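Local coordinates for conserved protein (Methanosarcina mazei, PDB 2NR4), which is of unknown function but binds flavin mononucleotide (FMN), as a flavoprotein of the DUF447 family, at residues H187-S190 with L191-C195. Sequence-based numbering, arbitrary orientation.
Sequences HYES and LASKC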
loop_
_atom_site.group_PDB
_atom_site.type_symbol
_atom_site.label_atom_id
_atom_site.label_comp_id
_atom_site.label_asym_id
_atom_site.label_seq_id
_atom_site.Cartn_x
_atom_site.Cartn_y
_atom_site.Cartn_z
ATOM N N HIS A 187 2.785 -5.068 -18.204
ATOM C CA HIS A 187 1.925 -3.957 -17.813
ATOM C C HIS A 187 2.301 -3.487 -16.417
ATOM O O HIS A 187 2.422 -2.286 -16.168
ATOM C CB HIS A 187 0.431 -4.350 -17.890
ATOM C CG HIS A 187 -0.491 -3.454 -17.104
ATOM N ND1 HIS A 187 -0.885 -2.209 -17.548
ATOM C CD2 HIS A 187 -1.104 -3.631 -15.909
ATOM C CE1 HIS A 187 -1.679 -1.650 -16.654
ATOM N NE2 HIS A 187 -1.829 -2.497 -15.648
ATOM N N TYR A 188 2.520 -4.417 -15.490
ATOM C CA TYR A 188 2.936 -3.950 -14.161
ATOM C C TYR A 188 4.350 -3.339 -14.144
ATOM O O TYR A 188 4.606 -2.395 -13.404
ATOM C CB TYR A 188 2.762 -5.060 -13.116
ATOM C CG TYR A 188 1.309 -5.278 -12.825
ATOM C CD1 TYR A 188 0.533 -4.259 -12.256
ATOM C CD2 TYR A 188 0.698 -6.474 -13.135
ATOM C CE1 TYR A 188 -0.828 -4.447 -11.993
ATOM C CE2 TYR A 188 -0.671 -6.678 -12.876
ATOM C CZ TYR A 188 -1.411 -5.665 -12.311
ATOM O OH TYR A 188 -2.758 -5.842 -12.055
ATOM N N GLU A 189 5.249 -3.868 -14.965
ATOM C CA GLU A 189 6.572 -3.259 -15.107
ATOM C C GLU A 189 6.410 -1.800 -15.533
ATOM O O GLU A 189 7.121 -0.926 -15.035
ATOM C CB GLU A 189 7.443 -3.995 -16.159
ATOM C CG GLU A 189 8.921 -3.569 -16.105
ATOM C CD GLU A 189 9.175 -2.242 -16.832
ATOM O OE1 GLU A 189 8.329 -1.847 -17.663
ATOM O OE2 GLU A 189 10.215 -1.590 -16.598
ATOM N N SER A 190 5.477 -1.542 -16.441
ATOM C CA SER A 190 5.207 -0.174 -16.901
ATOM C C SER A 190 4.798 0.766 -15.783
ATOM O O SER A 190 5.259 1.895 -15.734
ATOM C CB SER A 190 4.164 -0.159 -18.015
ATOM O OG SER A 190 4.663 -0.907 -19.111
ATOM N N LEU A 191 3.938 0.306 -14.870
ATOM C CA LEU A 191 3.539 1.124 -13.730
ATOM C C LEU A 191 4.633 1.296 -12.707
ATOM O O LEU A 191 4.743 2.345 -12.052
ATOM C CB LEU A 191 2.298 0.531 -13.055
ATOM C CG LEU A 191 0.943 0.751 -13.736
ATOM C CD1 LEU A 191 -0.095 0.021 -12.907
ATOM C CD2 LEU A 191 0.614 2.266 -13.819
ATOM N N ALA A 192 5.451 0.262 -12.537
ATOM C CA ALA A 192 6.534 0.356 -11.595
ATOM C C ALA A 192 7.533 1.414 -12.055
ATOM O O ALA A 192 8.107 2.139 -11.238
ATOM C CB ALA A 192 7.241 -1.019 -11.473
ATOM N N SER A 193 7.758 1.443 -13.370
ATOM C CA SER A 193 8.647 2.416 -13.974
ATOM C C SER A 193 8.116 3.850 -13.876
ATOM O O SER A 193 8.904 4.777 -13.670
ATOM C CB SER A 193 8.886 2.096 -15.440
ATOM O OG SER A 193 10.049 2.826 -15.826
ATOM N N LYS A 194 6.802 4.022 -14.074
ATOM C CA LYS A 194 6.184 5.349 -14.035
ATOM C C LYS A 194 6.021 5.827 -12.618
ATOM O O LYS A 194 6.366 6.971 -12.301
ATOM C CB LYS A 194 4.832 5.353 -14.744
ATOM C CG LYS A 194 4.930 4.956 -16.194
ATOM C CD LYS A 194 3.550 4.884 -16.863
ATOM C CE LYS A 194 3.668 5.147 -18.377
ATOM N NZ LYS A 194 4.318 6.489 -18.613
ATOM N N CYS A 195 5.517 4.947 -11.753
ATOM C CA CYS A 195 5.090 5.356 -10.387
ATOM C C CYS A 195 6.065 5.002 -9.284
ATOM O O CYS A 195 6.076 5.632 -8.224
ATOM C CB CYS A 195 3.682 4.779 -10.050
ATOM S SG CYS A 195 2.376 5.187 -11.257
#
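L191 sits one turn beyond H187 on the same alpha-helix, so this is a local contact between residues three and four apart, in the C-terminal half of helix 179-195, packed against helix 158-176 and away from the flavin site. Four consecutive backbone bonds carry it. The first is the longest, L191 N to H187 O at 3.3 Å, and the shortest of the four is A192 N to Y188 O at 2.9 Å, with an N-H...O angle of 156°. S193 N to E189 O (3.0 Å) and K194 N to S190 O (3.1 Å) carry the ladder on.

The H187 and L191 side chains leave the helix next to one another and run alongside. With CG swung anti to the backbone N (chi1 161°), the imidazole leans forward along the helix, and its NE2 comes 4.1 Å from L191 CD1. That same methyl sits obliquely 4.4 Å from Y188 CD1, so this one branch of the leucine lies loosely against both rings. E189 also reaches forward, its bent chain bringing OE2 to 4.1 Å from S193 CB. Further on, K194 CG sits close ahead of S190 O, 3.1 Å away, beside the K194 N-H bond to the same oxygen. The S190 hydroxyl turns back instead, bonding to R186 O in the preceding turn.

Y188 and L191 pack on A162 of helix 158-176, while E189 and A192 meet M204 of helix 198-210, which ties this turn into the C-terminal helical bundle. Y188 also packs against Y188 of the second subunit, and C195 touches I30 there, in strand 29-37 of that subunit's six-stranded antiparallel barrel, placing the helix at the dimer interface.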